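Local coordinates for SusD homolog (PDB 3EHM), which probably binds mucin O-glycans as a SusD-like outer-membrane lipoprotein, helping a gut Bacteroides capture host sugars, at residues F140-Y145 and T507-G512; D281-P286 and G414-K419; E451-Y456 and E487-A492. One frame throughout, in Å; residues are numbered along the deposited sequence.

Interaction 1: residues F140-Y145 and T507-G512; sequences FGPIAY and TLLGGG
P142 presses its pyrrolidine ring against L508 and L509, the last two residues of helix 505-509, in a contact carried almost entirely by apolar carbon. P142 CG reaches L508 CB at 3.8 Å, the proline and L508 sliding past each other in opposite directions. Toward L509 the ring turns crosswise: P142 CD meets L509 CD2 at 3.5 Å. In L509 the first torsion sets CG anti to the carbonyl carbon, beside the backbone N (chi1 -79°), and the second then points CD2 to the proline and within 3.9 Å of F140 O.

Backbone conformation readies both chains for this meeting. Helix 116-140 ends at F140, and G141 takes a positive phi of 105°, where a side chain would strike the preceding carbonyl and P142 CD, so glycine is called for. Helix 505-509 ends in a Schellman motif with G510 as its C-prime residue, again at positive phi, leaving both leucines on the final turn. F140 O, near L509 CD2, accepts a hydrogen bond from R488.

Without CG and CD, an alanine here would probably leave L509 CD2 without its main apolar neighbour across the contact and open a gap beside the helix end. Between these two segments the attraction is probably dispersion and the exclusion of water, with no directional bond.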
loop_
_atom_site.group_PDB
_atom_site.type_symbol
_atom_site.label_atom_id
_atom_site.label_comp_id
_atom_site.label_asym_id
_atom_site.label_seq_id
_atom_site.Cartn_x
_atom_site.Cartn_y
_atom_site.Cartn_z
ATOM N N PHE A 140 -3.938 5.998 -9.892
ATOM C CA PHE A 140 -4.605 6.756 -10.961
ATOM C C PHE A 140 -5.060 5.935 -12.169
ATOM O O PHE A 140 -6.027 6.302 -12.849
ATOM C CB PHE A 140 -3.695 7.867 -11.500
ATOM C CG PHE A 140 -3.379 8.956 -10.510
ATOM C CD1 PHE A 140 -2.217 8.905 -9.750
ATOM C CD2 PHE A 140 -4.226 10.052 -10.366
ATOM C CE1 PHE A 140 -1.896 9.928 -8.862
ATOM C CE2 PHE A 140 -3.914 11.084 -9.477
ATOM C CZ PHE A 140 -2.744 11.021 -8.724
ATOM N N GLY A 141 -4.354 4.842 -12.445
ATOM C CA GLY A 141 -4.671 4.026 -13.604
ATOM C C GLY A 141 -3.627 4.292 -14.681
ATOM O O GLY A 141 -2.490 3.839 -14.557
ATOM N N PRO A 142 -3.975 5.029 -15.751
ATOM C CA PRO A 142 -3.028 5.337 -16.831
ATOM C C PRO A 142 -1.965 6.319 -16.344
ATOM O O PRO A 142 -2.272 7.237 -15.594
ATOM C CB PRO A 142 -3.909 5.989 -17.902
ATOM C CG PRO A 142 -5.303 5.531 -17.563
ATOM C CD PRO A 142 -5.314 5.550 -16.067
ATOM N N ILE A 143 -0.720 6.118 -16.767
ATOM C CA ILE A 143 0.373 7.014 -16.398
ATOM C C ILE A 143 1.374 7.078 -17.551
ATOM O O ILE A 143 1.387 6.199 -18.423
ATOM C CB ILE A 143 1.133 6.538 -15.135
ATOM C CG1 ILE A 143 1.770 5.172 -15.388
ATOM C CG2 ILE A 143 0.190 6.490 -13.934
ATOM C CD1 ILE A 143 2.766 4.748 -14.311
ATOM N N ALA A 144 2.204 8.118 -17.557
ATOM C CA ALA A 144 3.222 8.275 -18.596
ATOM C C ALA A 144 4.396 7.376 -18.227
ATOM O O ALA A 144 5.358 7.820 -17.600
ATOM C CB ALA A 144 3.674 9.730 -18.671
ATOM N N TYR A 145 4.316 6.110 -18.620
ATOM C CA TYR A 145 5.361 5.151 -18.290
ATOM C C TYR A 145 6.433 4.987 -19.362
ATOM O O TYR A 145 7.606 5.270 -19.122
ATOM C CB TYR A 145 4.745 3.784 -17.990
ATOM C CG TYR A 145 5.753 2.787 -17.477
ATOM C CD1 TYR A 145 6.148 2.790 -16.136
ATOM C CD2 TYR A 145 6.360 1.878 -18.341
ATOM C CE1 TYR A 145 7.128 1.910 -15.673
ATOM C CE2 TYR A 145 7.339 0.998 -17.889
ATOM C CZ TYR A 145 7.719 1.019 -16.560
ATOM O OH TYR A 145 8.698 0.152 -16.126
ATOM N N THR A 507 -10.615 7.485 -22.334
ATOM C CA THR A 507 -10.627 6.342 -23.242
ATOM C C THR A 507 -9.689 5.255 -22.705
ATOM O O THR A 507 -9.998 4.064 -22.770
ATOM C CB THR A 507 -10.172 6.743 -24.663
ATOM O OG1 THR A 507 -11.036 7.771 -25.171
ATOM C CG2 THR A 507 -10.226 5.544 -25.595
ATOM N N LEU A 508 -8.546 5.666 -22.164
ATOM C CA LEU A 508 -7.600 4.702 -21.617
ATOM C C LEU A 508 -8.191 4.021 -20.384
ATOM O O LEU A 508 -7.920 2.851 -20.122
ATOM C CB LEU A 508 -6.284 5.396 -21.259
ATOM C CG LEU A 508 -5.519 5.984 -22.446
ATOM C CD1 LEU A 508 -4.308 6.749 -21.945
ATOM C CD2 LEU A 508 -5.098 4.874 -23.397
ATOM N N LEU A 509 -9.008 4.761 -19.642
ATOM C CA LEU A 509 -9.657 4.251 -18.439
ATOM C C LEU A 509 -10.869 3.386 -18.768
ATOM O O LEU A 509 -11.202 2.462 -18.024
ATOM C CB LEU A 509 -10.119 5.410 -17.553
ATOM C CG LEU A 509 -9.124 6.153 -16.661
ATOM C CD1 LEU A 509 -9.742 7.471 -16.214
ATOM C CD2 LEU A 509 -8.754 5.286 -15.452
ATOM N N GLY A 510 -11.522 3.686 -19.886
ATOM C CA GLY A 510 -12.714 2.946 -20.256
ATOM C C GLY A 510 -13.850 3.492 -19.414
ATOM O O GLY A 510 -14.869 2.833 -19.196
ATOM N N GLY A 511 -13.659 4.717 -18.932
ATOM C CA GLY A 511 -14.660 5.363 -18.106
ATOM C C GLY A 511 -14.286 6.804 -17.823
ATOM O O GLY A 511 -13.240 7.278 -18.266
ATOM N N GLY A 512 -15.135 7.505 -17.082
ATOM C CA GLY A 512 -14.856 8.896 -16.771
ATOM C C GLY A 512 -13.703 9.038 -15.797
ATOM O O GLY A 512 -13.430 8.126 -15.008
#

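Interaction 2: residues D281-P286 and G414-K419; sequences DGYKDP and GNTSPK
Y283 turns its ring toward 414-419 through a first torsion that sets CG anti to the carbonyl carbon, beside the backbone N (chi1 -70°); T416 and S417 run extended past it, which brings the T416 carbonyl to the phenol, and the chain turns at P418. The tyrosine stands where helix 274-282 finishes in a Schellman motif: K284 takes positive phi, and its N bonds back to D281 O at 3.0 Å. The contact therefore joins a helix C-terminus to the loop ahead of helix 429-445, in the SusD-like fold.

The flat ring of Y283 receives P418, whose CG sits over one face in a CH-pi contact, 3.5 Å from the ring centroid and 15° off the normal; proline suits the place because its rigid ring sets CG there, with CD, the carbon bonded to N, beside it, 3.7 Å from Y283 CE2. S417 contributes mainly backbone, its CA 4.0 Å from Y283 CE2, and its hydroxyl is turned to D422. The hydroxyl of T416 likewise looks elsewhere, to K436 and E432 of helix 429-445, so T416 serves the tyrosine through its carbonyl. Y387 of helix 384-388 packs on both Y283 and P418.

The phenol end is polar in buried surroundings. A water bridges Y283 OH and S417 O through two weak bonds; S417 O also accepts from K436. The stronger tie is direct: Y283 OH donates to T416 O at 2.8 Å, the acceptor lying at the ring's edge, in its plane, and the donor standing above the carbonyl plane with a C=O...O angle of 131°.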
loop_
_atom_site.group_PDB
_atom_site.type_symbol
_atom_site.label_atom_id
_atom_site.label_comp_id
_atom_site.label_asym_id
_atom_site.label_seq_id
_atom_site.Cartn_x
_atom_site.Cartn_y
_atom_site.Cartn_z
ATOM N N ASP A 281 -8.979 -7.368 16.992
ATOM C CA ASP A 281 -9.730 -7.692 18.205
ATOM C C ASP A 281 -10.435 -9.045 18.095
ATOM O O ASP A 281 -10.261 -9.920 18.942
ATOM C CB ASP A 281 -10.778 -6.612 18.483
ATOM C CG ASP A 281 -11.553 -6.872 19.766
ATOM O OD1 ASP A 281 -11.007 -6.598 20.857
ATOM O OD2 ASP A 281 -12.699 -7.367 19.684
ATOM N N GLY A 282 -11.238 -9.210 17.048
ATOM C CA GLY A 282 -11.967 -10.452 16.865
ATOM C C GLY A 282 -11.101 -11.691 16.719
ATOM O O GLY A 282 -11.483 -12.781 17.152
ATOM N N TYR A 283 -9.935 -11.529 16.104
ATOM C CA TYR A 283 -9.020 -12.643 15.893
ATOM C C TYR A 283 -8.100 -12.855 17.093
ATOM O O TYR A 283 -7.254 -13.751 17.071
ATOM C CB TYR A 283 -8.148 -12.385 14.654
ATOM C CG TYR A 283 -8.856 -12.442 13.309
ATOM C CD1 TYR A 283 -8.174 -12.094 12.142
ATOM C CD2 TYR A 283 -10.179 -12.879 13.192
ATOM C CE1 TYR A 283 -8.778 -12.181 10.898
ATOM C CE2 TYR A 283 -10.800 -12.969 11.935
ATOM C CZ TYR A 283 -10.087 -12.619 10.794
ATOM O OH TYR A 283 -10.657 -12.708 9.541
ATOM N N LYS A 284 -8.264 -12.041 18.134
ATOM C CA LYS A 284 -7.404 -12.140 19.311
ATOM C C LYS A 284 -5.955 -12.103 18.817
ATOM O O LYS A 284 -5.115 -12.927 19.198
ATOM C CB LYS A 284 -7.690 -13.441 20.073
ATOM C CG LYS A 284 -9.099 -13.506 20.662
ATOM C CD LYS A 284 -9.241 -14.661 21.654
ATOM C CE LYS A 284 -10.543 -14.555 22.446
ATOM N NZ LYS A 284 -10.634 -15.571 23.542
ATOM N N ASP A 285 -5.685 -11.119 17.961
ATOM C CA ASP A 285 -4.383 -10.922 17.332
ATOM C C ASP A 285 -3.386 -10.180 18.221
ATOM O O ASP A 285 -3.632 -9.041 18.622
ATOM C CB ASP A 285 -4.580 -10.123 16.039
ATOM C CG ASP A 285 -3.516 -10.406 15.000
ATOM O OD1 ASP A 285 -2.313 -10.415 15.341
ATOM O OD2 ASP A 285 -3.894 -10.606 13.831
ATOM N N PRO A 286 -2.242 -10.814 18.533
ATOM C CA PRO A 286 -1.230 -10.168 19.375
ATOM C C PRO A 286 -0.588 -8.960 18.680
ATOM O O PRO A 286 0.162 -8.201 19.294
ATOM C CB PRO A 286 -0.230 -11.289 19.628
ATOM C CG PRO A 286 -0.302 -12.078 18.351
ATOM C CD PRO A 286 -1.791 -12.153 18.109
ATOM N N GLY A 414 -21.008 -12.465 7.503
ATOM C CA GLY A 414 -20.494 -13.165 6.338
ATOM C C GLY A 414 -18.982 -13.138 6.228
ATOM O O GLY A 414 -18.431 -13.439 5.167
ATOM N N ASN A 415 -18.309 -12.792 7.321
ATOM C CA ASN A 415 -16.852 -12.712 7.317
ATOM C C ASN A 415 -16.213 -14.045 7.692
ATOM O O ASN A 415 -16.896 -14.973 8.131
ATOM C CB ASN A 415 -16.393 -11.590 8.257
ATOM C CG ASN A 415 -15.274 -10.748 7.658
ATOM O OD1 ASN A 415 -15.254 -9.520 7.799
ATOM N ND2 ASN A 415 -14.336 -11.403 6.993
ATOM N N THR A 416 -14.898 -14.139 7.522
ATOM C CA THR A 416 -14.179 -15.380 7.794
ATOM C C THR A 416 -13.226 -15.296 8.992
ATOM O O THR A 416 -12.972 -14.216 9.529
ATOM C CB THR A 416 -13.379 -15.805 6.536
ATOM O OG1 THR A 416 -12.857 -17.126 6.709
ATOM C CG2 THR A 416 -12.221 -14.834 6.291
ATOM N N SER A 417 -12.700 -16.450 9.391
ATOM C CA SER A 417 -11.778 -16.562 10.520
ATOM C C SER A 417 -10.346 -16.826 10.046
ATOM O O SER A 417 -10.102 -17.004 8.853
ATOM C CB SER A 417 -12.213 -17.713 11.420
ATOM O OG SER A 417 -12.065 -18.942 10.732
ATOM N N PRO A 418 -9.380 -16.866 10.982
ATOM C CA PRO A 418 -7.976 -17.114 10.644
ATOM C C PRO A 418 -7.683 -18.564 10.263
ATOM O O PRO A 418 -6.842 -18.830 9.404
ATOM C CB PRO A 418 -7.230 -16.724 11.924
ATOM C CG PRO A 418 -8.167 -15.779 12.617
ATOM C CD PRO A 418 -9.499 -16.441 12.387
ATOM N N LYS A 419 -8.374 -19.501 10.906
ATOM C CA LYS A 419 -8.135 -20.920 10.644
ATOM C C LYS A 419 -8.458 -21.304 9.207
ATOM O O LYS A 419 -9.569 -21.096 8.724
ATOM C CB LYS A 419 -8.935 -21.785 11.623
ATOM C CG LYS A 419 -8.592 -23.262 11.550
ATOM C CD LYS A 419 -9.359 -24.056 12.596
ATOM C CE LYS A 419 -9.084 -25.545 12.463
ATOM N NZ LYS A 419 -9.922 -26.320 13.418
HETATM O O HOH W 1 -8.246 -14.294 8.297
#

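Interaction 3: residues E451-Y456 and E487-A492; sequences EAWTEY and ERFRFA
W453 directs the edge of its six-membered ring at the face of F489 in an edge-to-face aromatic pair, centroids 5.8 Å apart and planes inclined at 60°. The nearest atoms are W453 CH2 and F489 CD1, at 4.1 Å. Farther along the indole, W453 CZ2 lies 4.2 Å from R488 N, reached obliquely. Within 487-492, F491 CD2 lies at the edge of the R488 guanidinium, in its plane.

The indole spans this distance because its CG is anti to the backbone N (chi1 178°), throwing the ring out from helix 449-459 toward the loop; the long indole suits the span. In this SusD-like protein, with far more helix than strand, the pair joins that helix to the irregular chain between helices 472-475 and 495-498, with V139 of helix 116-140 packing on both rings. M88 and A91 of helix 85-110 also touch F489, so phenylalanine, wholly apolar, fits a site enclosed by helices.

R488 turns its first bond away from the tryptophan, and its guanidinium donates to the carbonyl of I514, which probably helps offset the cost of burying the charge. E487 O accepts a hydrogen bond from R457.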
loop_
_atom_site.group_PDB
_atom_site.type_symbol
_atom_site.label_atom_id
_atom_site.label_comp_id
_atom_site.label_asym_id
_atom_site.label_seq_id
_atom_site.Cartn_x
_atom_site.Cartn_y
_atom_site.Cartn_z
ATOM N N GLU A 451 -0.791 -0.424 -0.976
ATOM C CA GLU A 451 -0.849 -1.812 -1.433
ATOM C C GLU A 451 -2.127 -2.489 -0.930
ATOM O O GLU A 451 -2.778 -3.221 -1.666
ATOM C CB GLU A 451 0.386 -2.578 -0.947
ATOM C CG GLU A 451 0.494 -4.023 -1.426
ATOM C CD GLU A 451 0.512 -4.163 -2.943
ATOM O OE1 GLU A 451 0.961 -3.224 -3.639
ATOM O OE2 GLU A 451 0.092 -5.233 -3.437
ATOM N N ALA A 452 -2.488 -2.235 0.325
ATOM C CA ALA A 452 -3.691 -2.826 0.898
ATOM C C ALA A 452 -4.937 -2.310 0.181
ATOM O O ALA A 452 -5.887 -3.057 -0.054
ATOM C CB ALA A 452 -3.767 -2.507 2.379
ATOM N N TRP A 453 -4.927 -1.025 -0.157
ATOM C CA TRP A 453 -6.045 -0.404 -0.852
ATOM C C TRP A 453 -6.160 -0.981 -2.264
ATOM O O TRP A 453 -7.257 -1.229 -2.756
ATOM C CB TRP A 453 -5.841 1.112 -0.900
ATOM C CG TRP A 453 -6.908 1.850 -1.631
ATOM C CD1 TRP A 453 -8.244 1.561 -1.652
ATOM C CD2 TRP A 453 -6.743 3.041 -2.405
ATOM N NE1 TRP A 453 -8.921 2.502 -2.390
ATOM C CE2 TRP A 453 -8.024 3.424 -2.864
ATOM C CE3 TRP A 453 -5.636 3.827 -2.753
ATOM C CZ2 TRP A 453 -8.229 4.557 -3.654
ATOM C CZ3 TRP A 453 -5.842 4.959 -3.541
ATOM C CH2 TRP A 453 -7.132 5.310 -3.981
ATOM N N THR A 454 -5.018 -1.199 -2.907
ATOM C CA THR A 454 -4.995 -1.777 -4.248
ATOM C C THR A 454 -5.525 -3.212 -4.205
ATOM O O THR A 454 -6.346 -3.608 -5.036
ATOM C CB THR A 454 -3.560 -1.790 -4.820
ATOM O OG1 THR A 454 -3.097 -0.443 -4.966
ATOM C CG2 THR A 454 -3.520 -2.483 -6.173
ATOM N N GLU A 455 -5.059 -3.989 -3.233
ATOM C CA GLU A 455 -5.496 -5.372 -3.120
ATOM C C GLU A 455 -6.976 -5.501 -2.799
ATOM O O GLU A 455 -7.627 -6.440 -3.254
ATOM C CB GLU A 455 -4.646 -6.118 -2.087
ATOM C CG GLU A 455 -3.272 -6.466 -2.626
ATOM C CD GLU A 455 -3.347 -7.417 -3.813
ATOM O OE1 GLU A 455 -3.451 -8.642 -3.589
ATOM O OE2 GLU A 455 -3.320 -6.942 -4.969
ATOM N N TYR A 456 -7.514 -4.567 -2.021
ATOM C CA TYR A 456 -8.939 -4.603 -1.703
ATOM C C TYR A 456 -9.746 -4.341 -2.974
ATOM O O TYR A 456 -10.705 -5.052 -3.276
ATOM C CB TYR A 456 -9.306 -3.540 -0.667
ATOM C CG TYR A 456 -10.804 -3.371 -0.527
ATOM C CD1 TYR A 456 -11.568 -4.298 0.182
ATOM C CD2 TYR A 456 -11.468 -2.319 -1.168
ATOM C CE1 TYR A 456 -12.958 -4.189 0.250
ATOM C CE2 TYR A 456 -12.857 -2.200 -1.110
ATOM C CZ TYR A 456 -13.594 -3.139 -0.399
ATOM O OH TYR A 456 -14.964 -3.034 -0.341
ATOM N N GLU A 487 -12.515 3.940 -6.056
ATOM C CA GLU A 487 -11.888 2.945 -6.923
ATOM C C GLU A 487 -10.540 3.461 -7.437
ATOM O O GLU A 487 -9.704 2.687 -7.910
ATOM C CB GLU A 487 -12.791 2.632 -8.125
ATOM C CG GLU A 487 -14.116 1.940 -7.802
ATOM C CD GLU A 487 -13.950 0.515 -7.293
ATOM O OE1 GLU A 487 -12.876 -0.090 -7.515
ATOM O OE2 GLU A 487 -14.908 -0.007 -6.680
ATOM N N ARG A 488 -10.331 4.770 -7.337
ATOM C CA ARG A 488 -9.095 5.385 -7.818
ATOM C C ARG A 488 -9.119 6.876 -7.535
ATOM O O ARG A 488 -10.166 7.432 -7.212
ATOM C CB ARG A 488 -8.978 5.201 -9.338
ATOM C CG ARG A 488 -10.099 5.913 -10.125
ATOM C CD ARG A 488 -9.975 5.728 -11.643
ATOM N NE ARG A 488 -8.902 6.525 -12.242
ATOM C CZ ARG A 488 -9.021 7.798 -12.615
ATOM N NH1 ARG A 488 -10.170 8.441 -12.460
ATOM N NH2 ARG A 488 -7.986 8.433 -13.148
ATOM N N PHE A 489 -7.958 7.515 -7.654
ATOM C CA PHE A 489 -7.860 8.960 -7.500
ATOM C C PHE A 489 -8.129 9.449 -8.921
ATOM O O PHE A 489 -7.945 8.690 -9.873
ATOM C CB PHE A 489 -6.436 9.387 -7.107
ATOM C CG PHE A 489 -6.230 9.585 -5.629
ATOM C CD1 PHE A 489 -7.260 9.361 -4.721
ATOM C CD2 PHE A 489 -4.989 10.000 -5.144
ATOM C CE1 PHE A 489 -7.057 9.543 -3.349
ATOM C CE2 PHE A 489 -4.778 10.184 -3.776
ATOM C CZ PHE A 489 -5.818 9.955 -2.879
ATOM N N ARG A 490 -8.572 10.692 -9.078
ATOM C CA ARG A 490 -8.796 11.221 -10.419
ATOM C C ARG A 490 -7.708 12.263 -10.640
ATOM O O ARG A 490 -7.181 12.823 -9.679
ATOM C CB ARG A 490 -10.173 11.888 -10.545
ATOM C CG ARG A 490 -10.284 13.230 -9.830
ATOM C CD ARG A 490 -11.493 14.031 -10.293
ATOM N NE ARG A 490 -11.551 15.324 -9.614
ATOM C CZ ARG A 490 -12.295 16.350 -10.010
ATOM N NH1 ARG A 490 -13.059 16.245 -11.090
ATOM N NH2 ARG A 490 -12.262 17.492 -9.331
ATOM N N PHE A 491 -7.353 12.510 -11.893
ATOM C CA PHE A 491 -6.343 13.517 -12.187
ATOM C C PHE A 491 -6.969 14.885 -11.962
ATOM O O PHE A 491 -8.195 15.025 -11.977
ATOM C CB PHE A 491 -5.872 13.398 -13.636
ATOM C CG PHE A 491 -5.084 12.155 -13.911
ATOM C CD1 PHE A 491 -3.765 12.047 -13.491
ATOM C CD2 PHE A 491 -5.674 11.070 -14.549
ATOM C CE1 PHE A 491 -3.043 10.874 -13.702
ATOM C CE2 PHE A 491 -4.959 9.892 -14.766
ATOM C CZ PHE A 491 -3.644 9.796 -14.339
ATOM N N ALA A 492 -6.126 15.883 -11.734
ATOM C CA ALA A 492 -6.596 17.246 -11.530
ATOM C C ALA A 492 -7.105 17.753 -12.879
ATOM O O ALA A 492 -6.366 17.758 -13.862
ATOM C CB ALA A 492 -5.447 18.120 -11.030
#

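How the interactions relate
From the N terminus, the chain first supplies 140-145, just after helix 116-140, whose partner 507-512 comes only near the C-terminal end; interaction 1 thus closes a very long loop that encloses the other two. Within it, interaction 2 closes first, joining the end of helix 274-282 to the loop before helix 429-445, and interaction 3 follows in series, joining helix 449-459 to 487-492. None cross. Interactions 1 and 3 are neighbours, centres about 12 Å apart, and touch: F140 CB packs 3.4 Å from F491 CZ. Interaction 2 stands apart, its centre about 37 Å from that of interaction 1, on the opposite side of the chain's centre.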